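Local structure of CDC25-like phosphatase YCH1 (Saccharomyces cerevisiae, 3FS5) at residues N8-P14 against L118-R122; L17-M21 against P32-V36; G45-K49 against S137-L143. The protein acts as a protein phosphatase of the Cdc25 (MPI phosphatase) family, built on a single rhodanese-like domain. One frame throughout, in Å; residues are numbered along the deposited sequence.

Contact 1 (N8-P14 against L118-R122); sequences NVKYLDP and LWVLR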
ATOM      1  N   ASN A   8       5.996 -13.658  -5.580  1.00 24.25           N
ATOM      2  CA  ASN A   8       6.161 -13.248  -4.186  1.00 25.96           C
ATOM      3  C   ASN A   8       5.183 -12.142  -3.806  1.00 25.48           C
ATOM      4  O   ASN A   8       4.966 -11.877  -2.627  1.00 27.40           O
ATOM      5  CB  ASN A   8       7.589 -12.758  -3.936  1.00 27.36           C
ATOM      6  CG  ASN A   8       8.581 -13.890  -3.864  1.00 30.32           C
ATOM      7  OD1 ASN A   8       8.508 -14.729  -2.971  1.00 33.40           O
ATOM      8  ND2 ASN A   8       9.515 -13.924  -4.808  1.00 30.52           N
ATOM      9  N   VAL A   9       4.602 -11.495  -4.809  1.00 23.22           N
ATOM     10  CA  VAL A   9       3.647 -10.423  -4.575  1.00 22.46           C
ATOM     11  C   VAL A   9       2.260 -11.014  -4.344  1.00 23.31           C
ATOM     12  O   VAL A   9       1.716 -11.706  -5.214  1.00 23.18           O
ATOM     13  CB  VAL A   9       3.599  -9.458  -5.778  1.00 22.59           C
ATOM     14  CG1 VAL A   9       2.570  -8.356  -5.535  1.00 22.35           C
ATOM     15  CG2 VAL A   9       4.983  -8.864  -6.015  1.00 21.07           C
ATOM     16  N   LYS A  10       1.705 -10.740  -3.165  1.00 21.45           N
ATOM     17  CA  LYS A  10       0.383 -11.232  -2.782  1.00 23.43           C
ATOM     18  C   LYS A  10      -0.688 -10.160  -2.967  1.00 22.06           C
ATOM     19  O   LYS A  10      -0.375  -8.976  -3.076  1.00 21.26           O
ATOM     20  CB  LYS A  10       0.393 -11.679  -1.318  1.00 26.34           C
ATOM     21  CG  LYS A  10       1.306 -12.857  -1.024  1.00 32.17           C
ATOM     22  CD  LYS A  10       0.797 -14.120  -1.682  1.00 37.18           C
ATOM     23  CE  LYS A  10       0.877 -15.292  -0.717  1.00 41.14           C
ATOM     24  NZ  LYS A  10       0.066 -15.021   0.510  1.00 43.80           N
ATOM     25  N   TYR A  11      -1.949 -10.586  -2.987  1.00 19.27           N
ATOM     26  CA  TYR A  11      -3.071  -9.673  -3.169  1.00 21.07           C
ATOM     27  C   TYR A  11      -4.042  -9.714  -2.004  1.00 21.30           C
ATOM     28  O   TYR A  11      -4.352 -10.777  -1.470  1.00 21.40           O
ATOM     29  CB  TYR A  11      -3.800  -9.977  -4.482  1.00 20.12           C
ATOM     30  CG  TYR A  11      -2.973  -9.601  -5.680  1.00 22.02           C
ATOM     31  CD1 TYR A  11      -1.831 -10.328  -6.019  1.00 23.80           C
ATOM     32  CD2 TYR A  11      -3.283  -8.473  -6.435  1.00 24.08           C
ATOM     33  CE1 TYR A  11      -1.012  -9.933  -7.079  1.00 23.91           C
ATOM     34  CE2 TYR A  11      -2.476  -8.072  -7.494  1.00 24.42           C
ATOM     35  CZ  TYR A  11      -1.344  -8.805  -7.808  1.00 26.15           C
ATOM     36  OH  TYR A  11      -0.542  -8.402  -8.851  1.00 29.03           O
ATOM     37  N   LEU A  12      -4.519  -8.535  -1.628  1.00 21.72           N
ATOM     38  CA  LEU A  12      -5.415  -8.375  -0.497  1.00 23.93           C
ATOM     39  C   LEU A  12      -6.732  -7.704  -0.892  1.00 23.76           C
ATOM     40  O   LEU A  12      -6.750  -6.807  -1.738  1.00 22.04           O
ATOM     41  CB  LEU A  12      -4.696  -7.520   0.557  1.00 25.69           C
ATOM     42  CG  LEU A  12      -5.244  -7.380   1.974  1.00 29.66           C
ATOM     43  CD1 LEU A  12      -5.146  -8.716   2.691  1.00 29.32           C
ATOM     44  CD2 LEU A  12      -4.441  -6.330   2.722  1.00 29.27           C
ATOM     45  N   ASP A  13      -7.829  -8.140  -0.275  1.00 22.50           N
ATOM     46  CA  ASP A  13      -9.140  -7.547  -0.532  1.00 24.39           C
ATOM     47  C   ASP A  13      -9.348  -6.427   0.483  1.00 21.65           C
ATOM     48  O   ASP A  13      -8.799  -6.473   1.583  1.00 20.22           O
ATOM     49  CB  ASP A  13     -10.254  -8.589  -0.367  1.00 30.33           C
ATOM     50  CG  ASP A  13     -10.478  -9.423  -1.621  1.00 34.43           C
ATOM     51  OD1 ASP A  13     -11.086 -10.507  -1.503  1.00 38.53           O
ATOM     52  OD2 ASP A  13     -10.067  -8.996  -2.722  1.00 36.19           O
ATOM     53  N   PRO A  14     -10.151  -5.410   0.128  1.00 21.17           N
ATOM     54  CA  PRO A  14     -10.446  -4.266   0.996  1.00 21.54           C
ATOM     55  C   PRO A  14     -10.960  -4.681   2.377  1.00 21.95           C
ATOM     56  O   PRO A  14     -10.597  -4.075   3.388  1.00 20.05           O
ATOM     57  CB  PRO A  14     -11.510  -3.498   0.208  1.00 23.15           C
ATOM     58  CG  PRO A  14     -11.185  -3.824  -1.209  1.00 25.49           C
ATOM     59  CD  PRO A  14     -10.861  -5.289  -1.157  1.00 23.25           C
ATOM     60  N   LEU A 118       5.105  -8.445   0.619  1.00 16.13           N
ATOM     61  CA  LEU A 118       4.524  -7.446  -0.267  1.00 18.17           C
ATOM     62  C   LEU A 118       3.116  -7.781  -0.733  1.00 17.12           C
ATOM     63  O   LEU A 118       2.853  -8.895  -1.185  1.00 16.85           O
ATOM     64  CB  LEU A 118       5.432  -7.245  -1.483  1.00 18.42           C
ATOM     65  CG  LEU A 118       6.878  -6.860  -1.162  1.00 23.80           C
ATOM     66  CD1 LEU A 118       7.670  -6.725  -2.460  1.00 24.94           C
ATOM     67  CD2 LEU A 118       6.905  -5.552  -0.378  1.00 21.04           C
ATOM     68  N   TRP A 119       2.222  -6.801  -0.622  1.00 15.35           N
ATOM     69  CA  TRP A 119       0.835  -6.963  -1.042  1.00 14.25           C
ATOM     70  C   TRP A 119       0.365  -5.839  -1.957  1.00 15.35           C
ATOM     71  O   TRP A 119       0.913  -4.731  -1.948  1.00 17.65           O
ATOM     72  CB  TRP A 119      -0.120  -6.960   0.157  1.00 14.71           C
ATOM     73  CG  TRP A 119       0.173  -7.936   1.244  1.00 15.89           C
ATOM     74  CD1 TRP A 119       1.117  -7.818   2.224  1.00 15.94           C
ATOM     75  CD2 TRP A 119      -0.516  -9.162   1.491  1.00 19.05           C
ATOM     76  NE1 TRP A 119       1.054  -8.898   3.072  1.00 18.09           N
ATOM     77  CE2 TRP A 119       0.061  -9.740   2.644  1.00 19.16           C
ATOM     78  CE3 TRP A 119      -1.569  -9.828   0.851  1.00 18.01           C
ATOM     79  CZ2 TRP A 119      -0.382 -10.957   3.173  1.00 19.66           C
ATOM     80  CZ3 TRP A 119      -2.012 -11.036   1.377  1.00 21.87           C
ATOM     81  CH2 TRP A 119      -1.416 -11.588   2.529  1.00 23.23           C
ATOM     82  N   VAL A 120      -0.669  -6.140  -2.733  1.00 14.14           N
ATOM     83  CA  VAL A 120      -1.315  -5.166  -3.603  1.00 14.82           C
ATOM     84  C   VAL A 120      -2.794  -5.230  -3.216  1.00 15.92           C
ATOM     85  O   VAL A 120      -3.364  -6.318  -3.087  1.00 15.95           O
ATOM     86  CB  VAL A 120      -1.189  -5.524  -5.097  1.00 15.82           C
ATOM     87  CG1 VAL A 120      -2.047  -4.568  -5.932  1.00 13.07           C
ATOM     88  CG2 VAL A 120       0.269  -5.437  -5.537  1.00 14.90           C
ATOM     89  N   LEU A 121      -3.406  -4.071  -3.011  1.00 14.64           N
ATOM     90  CA  LEU A 121      -4.815  -4.010  -2.648  1.00 15.37           C
ATOM     91  C   LEU A 121      -5.671  -4.117  -3.909  1.00 16.70           C
ATOM     92  O   LEU A 121      -5.671  -3.209  -4.746  1.00 13.68           O
ATOM     93  CB  LEU A 121      -5.107  -2.687  -1.932  1.00 16.64           C
ATOM     94  CG  LEU A 121      -6.560  -2.401  -1.547  1.00 17.29           C
ATOM     95  CD1 LEU A 121      -7.041  -3.432  -0.520  1.00 18.60           C
ATOM     96  CD2 LEU A 121      -6.663  -0.995  -0.982  1.00 18.69           C
ATOM     97  N   ARG A 122      -6.399  -5.223  -4.046  1.00 15.87           N
ATOM     98  CA  ARG A 122      -7.245  -5.423  -5.221  1.00 18.54           C
ATOM     99  C   ARG A 122      -8.307  -4.338  -5.350  1.00 18.36           C
ATOM    100  O   ARG A 122      -9.035  -4.053  -4.399  1.00 17.75           O
ATOM    101  CB  ARG A 122      -7.943  -6.794  -5.172  1.00 19.16           C
ATOM    102  CG  ARG A 122      -7.033  -8.002  -5.396  1.00 21.59           C
ATOM    103  CD  ARG A 122      -7.869  -9.259  -5.662  1.00 24.67           C
ATOM    104  NE  ARG A 122      -7.067 -10.475  -5.803  1.00 26.60           N
ATOM    105  CZ  ARG A 122      -6.264 -10.741  -6.833  1.00 27.70           C
ATOM    106  NH1 ARG A 122      -5.583 -11.878  -6.858  1.00 26.41           N
ATOM    107  NH2 ARG A 122      -6.142  -9.881  -7.837  1.00 24.74           N
TER
HETATM  108  O   HOH W   1       5.268 -11.133  -0.256  1.00 33.11           O
HETATM  109  O   HOH W   2      -7.530 -11.271  -3.400  1.00 49.94           O
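R122 lies across Y11 at the end of a four-bond parallel ladder. The ladder runs K10 N to L118 O, V120 N to K10 O, L12 N to V120 O and R122 N to L12 O, the last with an N-H...O angle of 159°, and pairs K10 with W119, Y11 with V120 and L12 with L121. From there R122 can be followed outward. Its CB sits 3.6 Å from L12 O; CG is 3.9 Å from both L12 O and Y11 CB; CD comes within 3.7 Å of D13 OD2. NE donates a hydrogen bond to a water 2.6 Å away in the guanidinium plane. D13 OD2 and R122 NE are 4.5 Å apart, beyond salt-bridge range, and the water links them only weakly. The chain, extended from CG to NE, brings one guanidinium face over Y11 CB, with its plane 17° from that of the ring, while NH2 approaches Y11 CD2 obliquely at 3.5 Å. V120 CB approaches the same ring off-centre through a CH-pi contact. On the other side of the sheet K10 CB stands over the six-membered ring of W119, 3.8 Å from its centroid, while L12 CB approaches that ring obliquely. W119 and L121 also bond by their backbones to F88, so 116-121 lies between 84-88 and 10-12, the latter being the outermost strand of the five-stranded parallel sheet of the rhodanese-like alpha/beta fold.

Contact 2 (L17-M21 against P32-V36); sequences LHRWM and PFQVV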
ATOM      1  N   LEU A  17      -8.017  -5.695   4.623  1.00 18.32           N
ATOM      2  CA  LEU A  17      -7.198  -4.571   5.067  1.00 17.80           C
ATOM      3  C   LEU A  17      -7.954  -3.820   6.157  1.00 17.75           C
ATOM      4  O   LEU A  17      -7.376  -3.413   7.162  1.00 16.87           O
ATOM      5  CB  LEU A  17      -6.895  -3.608   3.911  1.00 16.37           C
ATOM      6  CG  LEU A  17      -6.189  -2.306   4.313  1.00 16.35           C
ATOM      7  CD1 LEU A  17      -4.889  -2.620   5.052  1.00 15.57           C
ATOM      8  CD2 LEU A  17      -5.911  -1.465   3.068  1.00 16.97           C
ATOM      9  N   HIS A  18      -9.253  -3.646   5.956  1.00 16.83           N
ATOM     10  CA  HIS A  18     -10.071  -2.941   6.929  1.00 18.51           C
ATOM     11  C   HIS A  18     -10.007  -3.647   8.279  1.00 17.32           C
ATOM     12  O   HIS A  18      -9.951  -3.002   9.323  1.00 17.87           O
ATOM     13  CB  HIS A  18     -11.521  -2.854   6.434  1.00 19.08           C
ATOM     14  CG  HIS A  18     -12.462  -2.265   7.436  1.00 21.96           C
ATOM     15  ND1 HIS A  18     -13.133  -3.032   8.363  1.00 23.55           N
ATOM     16  CD2 HIS A  18     -12.805  -0.981   7.689  1.00 24.14           C
ATOM     17  CE1 HIS A  18     -13.848  -2.245   9.145  1.00 24.73           C
ATOM     18  NE2 HIS A  18     -13.667  -0.995   8.758  1.00 25.38           N
ATOM     19  N   ARG A  19     -10.006  -4.973   8.257  1.00 17.61           N
ATOM     20  CA  ARG A  19      -9.934  -5.745   9.489  1.00 19.55           C
ATOM     21  C   ARG A  19      -8.585  -5.487  10.163  1.00 19.82           C
ATOM     22  O   ARG A  19      -8.521  -5.275  11.374  1.00 20.65           O
ATOM     23  CB  ARG A  19     -10.107  -7.237   9.193  1.00 22.09           C
ATOM     24  CG  ARG A  19     -10.188  -8.105  10.438  1.00 28.19           C
ATOM     25  CD  ARG A  19     -10.443  -9.569  10.090  1.00 32.93           C
ATOM     26  NE  ARG A  19     -10.339 -10.425  11.272  1.00 40.95           N
ATOM     27  CZ  ARG A  19     -11.265 -10.523  12.225  1.00 44.00           C
ATOM     28  NH1 ARG A  19     -11.064 -11.329  13.262  1.00 44.59           N
ATOM     29  NH2 ARG A  19     -12.397  -9.832  12.137  1.00 45.78           N
ATOM     30  N   TRP A  20      -7.510  -5.493   9.375  1.00 17.13           N
ATOM     31  CA  TRP A  20      -6.172  -5.232   9.909  1.00 18.54           C
ATOM     32  C   TRP A  20      -6.109  -3.853  10.557  1.00 17.72           C
ATOM     33  O   TRP A  20      -5.445  -3.659  11.578  1.00 16.46           O
ATOM     34  CB  TRP A  20      -5.118  -5.272   8.796  1.00 17.22           C
ATOM     35  CG  TRP A  20      -4.839  -6.623   8.218  1.00 18.29           C
ATOM     36  CD1 TRP A  20      -5.501  -7.791   8.476  1.00 17.77           C
ATOM     37  CD2 TRP A  20      -3.817  -6.942   7.266  1.00 18.79           C
ATOM     38  NE1 TRP A  20      -4.950  -8.816   7.742  1.00 17.79           N
ATOM     39  CE2 TRP A  20      -3.916  -8.322   6.991  1.00 17.96           C
ATOM     40  CE3 TRP A  20      -2.825  -6.193   6.619  1.00 19.30           C
ATOM     41  CZ2 TRP A  20      -3.058  -8.972   6.098  1.00 19.98           C
ATOM     42  CZ3 TRP A  20      -1.969  -6.843   5.729  1.00 21.31           C
ATOM     43  CH2 TRP A  20      -2.096  -8.218   5.479  1.00 17.98           C
ATOM     44  N   MET A  21      -6.775  -2.883   9.941  1.00 16.24           N
ATOM     45  CA  MET A  21      -6.767  -1.526  10.470  1.00 17.90           C
ATOM     46  C   MET A  21      -7.523  -1.440  11.794  1.00 19.83           C
ATOM     47  O   MET A  21      -7.096  -0.740  12.714  1.00 19.96           O
ATOM     48  CB  MET A  21      -7.352  -0.562   9.435  1.00 17.99           C
ATOM     49  CG  MET A  21      -6.425  -0.361   8.235  1.00 20.92           C
ATOM     50  SD  MET A  21      -7.085   0.696   6.933  1.00 23.05           S
ATOM     51  CE  MET A  21      -6.909   2.311   7.689  1.00 20.04           C
ATOM     52  N   PRO A  32       2.908  -5.949  11.903  1.00 21.97           N
ATOM     53  CA  PRO A  32       2.532  -4.591  11.514  1.00 18.96           C
ATOM     54  C   PRO A  32       2.390  -4.477   9.999  1.00 19.14           C
ATOM     55  O   PRO A  32       2.849  -5.345   9.247  1.00 15.83           O
ATOM     56  CB  PRO A  32       3.682  -3.754  12.058  1.00 18.87           C
ATOM     57  CG  PRO A  32       4.851  -4.657  11.870  1.00 19.38           C
ATOM     58  CD  PRO A  32       4.320  -6.004  12.327  1.00 22.08           C
ATOM     59  N   PHE A  33       1.750  -3.407   9.547  1.00 17.55           N
ATOM     60  CA  PHE A  33       1.569  -3.200   8.116  1.00 17.06           C
ATOM     61  C   PHE A  33       1.717  -1.718   7.798  1.00 16.52           C
ATOM     62  O   PHE A  33       1.655  -0.877   8.690  1.00 14.19           O
ATOM     63  CB  PHE A  33       0.184  -3.707   7.682  1.00 16.87           C
ATOM     64  CG  PHE A  33      -0.963  -2.963   8.317  1.00 19.36           C
ATOM     65  CD1 PHE A  33      -1.442  -1.782   7.755  1.00 21.45           C
ATOM     66  CD2 PHE A  33      -1.539  -3.422   9.498  1.00 19.54           C
ATOM     67  CE1 PHE A  33      -2.475  -1.070   8.361  1.00 24.34           C
ATOM     68  CE2 PHE A  33      -2.575  -2.719  10.114  1.00 22.50           C
ATOM     69  CZ  PHE A  33      -3.043  -1.539   9.545  1.00 22.05           C
ATOM     70  N   GLN A  34       1.940  -1.406   6.527  1.00 16.65           N
ATOM     71  CA  GLN A  34       2.074  -0.025   6.093  1.00 16.01           C
ATOM     72  C   GLN A  34       1.554   0.119   4.671  1.00 15.94           C
ATOM     73  O   GLN A  34       2.016  -0.564   3.757  1.00 14.63           O
ATOM     74  CB  GLN A  34       3.534   0.434   6.141  1.00 15.36           C
ATOM     75  CG  GLN A  34       3.714   1.867   5.633  1.00 16.85           C
ATOM     76  CD  GLN A  34       2.927   2.881   6.459  1.00 16.71           C
ATOM     77  OE1 GLN A  34       2.214   3.731   5.917  1.00 20.30           O
ATOM     78  NE2 GLN A  34       3.066   2.802   7.773  1.00 14.47           N
ATOM     79  N   VAL A  35       0.589   1.014   4.497  1.00 15.66           N
ATOM     80  CA  VAL A  35      -0.007   1.262   3.194  1.00 16.02           C
ATOM     81  C   VAL A  35       0.804   2.293   2.419  1.00 15.38           C
ATOM     82  O   VAL A  35       1.165   3.342   2.958  1.00 16.60           O
ATOM     83  CB  VAL A  35      -1.462   1.787   3.341  1.00 15.25           C
ATOM     84  CG1 VAL A  35      -2.017   2.208   1.981  1.00 15.56           C
ATOM     85  CG2 VAL A  35      -2.340   0.715   3.963  1.00 15.40           C
ATOM     86  N   VAL A  36       1.101   1.985   1.160  1.00 14.68           N
ATOM     87  CA  VAL A  36       1.836   2.911   0.302  1.00 15.21           C
ATOM     88  C   VAL A  36       0.970   3.210  -0.922  1.00 15.52           C
ATOM     89  O   VAL A  36       0.733   2.339  -1.764  1.00 16.08           O
ATOM     90  CB  VAL A  36       3.186   2.324  -0.169  1.00 15.38           C
ATOM     91  CG1 VAL A  36       3.949   3.361  -1.010  1.00 15.25           C
ATOM     92  CG2 VAL A  36       4.022   1.918   1.039  1.00 15.85           C
TER
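F33 drives its ring into a hollow on helix 14-23 whose walls are W20, M21 and L17. The far end of the ring goes deepest: CE2 comes to 3.4 Å from the backbone W20 O and CZ to 3.8 Å from M21 CG. W20 supplies the second wall, its CB lying 3.8 Å from F33 CE2 and its CE3 resting against F33 CB and CG. The two rings meet obliquely, planes 44° apart. With chi1 at 63°, F33 holds CG between its own backbone N and carbonyl carbon, the setting that, from a CB already directed at the helix, turns the ring against W20 and M21. This is how a helix covers one face of the parallel sheet in the rhodanese-like fold: the axes of segments 17-21 and 33-36 approach to 10.6 Å, at 127°, and side chains span the interval. An alanine in place of F33 would remove the ring that fills the hollow and would probably leave W20 and M21 without their partner on strand 33-37. Further along, a smaller bump meets a smaller one, L17 CD2 touching V35 CG2 at 4.3 Å, and W128 of helix 124-132 packs on L17 and M21.

Contact 3 (G45-K49 against S137-L143); sequences GGHIK and SVTAGYL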
ATOM      1  N   GLY A  45      -8.952  13.529  -3.760  1.00 21.02           N
ATOM      2  CA  GLY A  45     -10.276  13.010  -3.474  1.00 20.55           C
ATOM      3  C   GLY A  45     -10.416  12.048  -2.314  1.00 19.86           C
ATOM      4  O   GLY A  45     -11.522  11.590  -2.032  1.00 19.03           O
ATOM      5  N   GLY A  46      -9.311  11.736  -1.645  1.00 19.25           N
ATOM      6  CA  GLY A  46      -9.368  10.820  -0.521  1.00 17.58           C
ATOM      7  C   GLY A  46      -8.268   9.771  -0.550  1.00 17.75           C
ATOM      8  O   GLY A  46      -7.776   9.399  -1.618  1.00 17.31           O
ATOM      9  N   HIS A  47      -7.885   9.291   0.629  1.00 16.77           N
ATOM     10  CA  HIS A  47      -6.842   8.277   0.743  1.00 18.08           C
ATOM     11  C   HIS A  47      -7.000   7.476   2.027  1.00 18.75           C
ATOM     12  O   HIS A  47      -7.725   7.876   2.938  1.00 18.35           O
ATOM     13  CB  HIS A  47      -5.458   8.934   0.689  1.00 18.48           C
ATOM     14  CG  HIS A  47      -5.278  10.049   1.671  1.00 21.11           C
ATOM     15  ND1 HIS A  47      -4.877   9.842   2.974  1.00 23.07           N
ATOM     16  CD2 HIS A  47      -5.472  11.383   1.546  1.00 20.42           C
ATOM     17  CE1 HIS A  47      -4.834  11.000   3.609  1.00 21.29           C
ATOM     18  NE2 HIS A  47      -5.190  11.951   2.766  1.00 22.56           N
ATOM     19  N   ILE A  48      -6.323   6.338   2.095  1.00 17.27           N
ATOM     20  CA  ILE A  48      -6.408   5.484   3.266  1.00 18.27           C
ATOM     21  C   ILE A  48      -5.648   6.117   4.426  1.00 19.44           C
ATOM     22  O   ILE A  48      -4.520   6.581   4.264  1.00 20.76           O
ATOM     23  CB  ILE A  48      -5.865   4.082   2.935  1.00 18.72           C
ATOM     24  CG1 ILE A  48      -6.729   3.470   1.821  1.00 17.26           C
ATOM     25  CG2 ILE A  48      -5.844   3.200   4.191  1.00 18.53           C
ATOM     26  CD1 ILE A  48      -6.288   2.088   1.361  1.00 17.79           C
ATOM     27  N   LYS A  49      -6.286   6.146   5.592  1.00 20.06           N
ATOM     28  CA  LYS A  49      -5.702   6.742   6.787  1.00 22.69           C
ATOM     29  C   LYS A  49      -4.356   6.136   7.173  1.00 21.64           C
ATOM     30  O   LYS A  49      -4.181   4.914   7.161  1.00 21.73           O
ATOM     31  CB  LYS A  49      -6.685   6.616   7.959  1.00 25.70           C
ATOM     32  CG  LYS A  49      -6.266   7.344   9.230  1.00 30.21           C
ATOM     33  CD  LYS A  49      -7.307   7.143  10.329  1.00 35.63           C
ATOM     34  CE  LYS A  49      -6.901   7.822  11.633  1.00 39.20           C
ATOM     35  NZ  LYS A  49      -6.749   9.296  11.468  1.00 42.46           N
ATOM     36  N   SER A 137     -12.896   6.641  10.256  1.00 29.09           N
ATOM     37  CA  SER A 137     -11.864   5.924  10.993  1.00 28.51           C
ATOM     38  C   SER A 137     -10.818   5.245  10.116  1.00 27.77           C
ATOM     39  O   SER A 137      -9.734   4.914  10.597  1.00 28.73           O
ATOM     40  CB  SER A 137     -12.499   4.890  11.935  1.00 28.74           C
ATOM     41  OG  SER A 137     -13.125   3.835  11.226  1.00 33.01           O
ATOM     42  N   VAL A 138     -11.125   5.042   8.835  1.00 25.69           N
ATOM     43  CA  VAL A 138     -10.176   4.387   7.935  1.00 24.62           C
ATOM     44  C   VAL A 138      -9.875   5.160   6.646  1.00 23.89           C
ATOM     45  O   VAL A 138      -8.934   4.828   5.927  1.00 23.77           O
ATOM     46  CB  VAL A 138     -10.656   2.963   7.547  1.00 23.50           C
ATOM     47  CG1 VAL A 138     -10.743   2.088   8.791  1.00 24.76           C
ATOM     48  CG2 VAL A 138     -12.005   3.030   6.845  1.00 23.30           C
ATOM     49  N   THR A 139     -10.669   6.186   6.360  1.00 23.61           N
ATOM     50  CA  THR A 139     -10.475   6.992   5.156  1.00 23.17           C
ATOM     51  C   THR A 139     -10.290   8.461   5.516  1.00 22.78           C
ATOM     52  O   THR A 139     -11.061   9.012   6.300  1.00 24.72           O
ATOM     53  CB  THR A 139     -11.681   6.866   4.208  1.00 21.70           C
ATOM     54  OG1 THR A 139     -11.844   5.498   3.836  1.00 21.06           O
ATOM     55  CG2 THR A 139     -11.472   7.707   2.948  1.00 22.13           C
ATOM     56  N   ALA A 140      -9.275   9.091   4.933  1.00 21.96           N
ATOM     57  CA  ALA A 140      -8.979  10.495   5.206  1.00 22.85           C
ATOM     58  C   ALA A 140      -9.083  11.385   3.970  1.00 22.87           C
ATOM     59  O   ALA A 140      -8.798  10.951   2.854  1.00 22.35           O
ATOM     60  CB  ALA A 140      -7.585  10.616   5.810  1.00 22.94           C
ATOM     61  N   GLY A 141      -9.490  12.634   4.188  1.00 23.08           N
ATOM     62  CA  GLY A 141      -9.616  13.601   3.108  1.00 22.84           C
ATOM     63  C   GLY A 141     -10.587  13.239   1.999  1.00 22.86           C
ATOM     64  O   GLY A 141     -10.421  13.671   0.859  1.00 23.93           O
ATOM     65  N   TYR A 142     -11.615  12.468   2.329  1.00 21.61           N
ATOM     66  CA  TYR A 142     -12.591  12.039   1.338  1.00 23.19           C
ATOM     67  C   TYR A 142     -13.496  13.176   0.867  1.00 24.96           C
ATOM     68  O   TYR A 142     -14.017  13.948   1.677  1.00 24.49           O
ATOM     69  CB  TYR A 142     -13.440  10.910   1.913  1.00 21.55           C
ATOM     70  CG  TYR A 142     -14.380  10.269   0.923  1.00 23.93           C
ATOM     71  CD1 TYR A 142     -13.897   9.689  -0.252  1.00 22.74           C
ATOM     72  CD2 TYR A 142     -15.748  10.195   1.181  1.00 22.95           C
ATOM     73  CE1 TYR A 142     -14.754   9.045  -1.141  1.00 23.17           C
ATOM     74  CE2 TYR A 142     -16.612   9.555   0.300  1.00 23.96           C
ATOM     75  CZ  TYR A 142     -16.108   8.981  -0.856  1.00 25.06           C
ATOM     76  OH  TYR A 142     -16.959   8.331  -1.720  1.00 26.56           O
ATOM     77  N   LEU A 143     -13.671  13.273  -0.448  1.00 26.60           N
ATOM     78  CA  LEU A 143     -14.520  14.298  -1.049  1.00 28.76           C
ATOM     79  C   LEU A 143     -15.641  13.606  -1.814  1.00 29.37           C
ATOM     80  O   LEU A 143     -15.499  13.288  -2.996  1.00 28.75           O
ATOM     81  CB  LEU A 143     -13.697  15.175  -1.990  1.00 30.53           C
ATOM     82  CG  LEU A 143     -12.549  15.943  -1.329  1.00 31.08           C
ATOM     83  CD1 LEU A 143     -11.729  16.653  -2.388  1.00 31.50           C
ATOM     84  CD2 LEU A 143     -13.106  16.944  -0.328  1.00 33.08           C
TER
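H47 and A140 exchange two backbone bonds, the hydrogen-bonded pair at the middle of this short antiparallel ribbon. A140 N gives to H47 O at 2.8 Å with an N-H...O angle of 171°, and H47 N gives to A140 O at 2.9 Å. Both donors arrive nearly in line with the carbonyl bond. The bonds at the two ends are less regular on the acceptor side: K49 N reaches V138 O at 3.0 Å and L143 N reaches G45 O at 3.2 Å, each donor standing well above the carbonyl plane. G45 O takes a second donor, W147 NE1, and G46 O is bonded by R39 NH1. A140 O also lies over the centre of the H47 imidazole, 3.6 Å above its plane. That ring is put there by a chi1 of 53°, which holds CG between the backbone N and the carbonyl carbon; CE1 then touches A140 CB at 3.5 Å. G46 fits where a CB would stand 3.2 Å from Y142 CD1, and its backbone angles by themselves call for glycine. K49 contributes its aliphatic CD, against S137 O. The hydroxyls bond outside the two segments: S137 OG to D135, T139 OG1 to Y132 O and W128 NE1, Y142 OH to Q129. Cohesion between the segments is thus chiefly a matter of main-chain bonds, while the hydroxyls of T139 and Y142 tie segment 137-143 to helix 124-132.

How the contacts relate
Contact 2 is the buried one, made by apolar side chains with one backbone carbonyl against the F33 ring; contacts 1 and 3 are partly buried and each rests on four backbone hydrogen bonds, parallel in the main sheet for contact 1 and antiparallel in a separate two-stranded ribbon for contact 3. Contacts 1 and 2 reach the same sheet, and helix 14-23 follows strand 10-12 directly: L12 CD2 packs on L17 CB at 3.9 Å, and W119 meets W20 edge-to-face. Contact 3 lies further out, its centre about 14 Å from that of the chain, yet M21 CE reaches I48 CG2 at 3.8 Å. Helix 14-23 touches both sheet and ribbon, and L121 CD2 meets I48 CD1 directly at 3.9 Å.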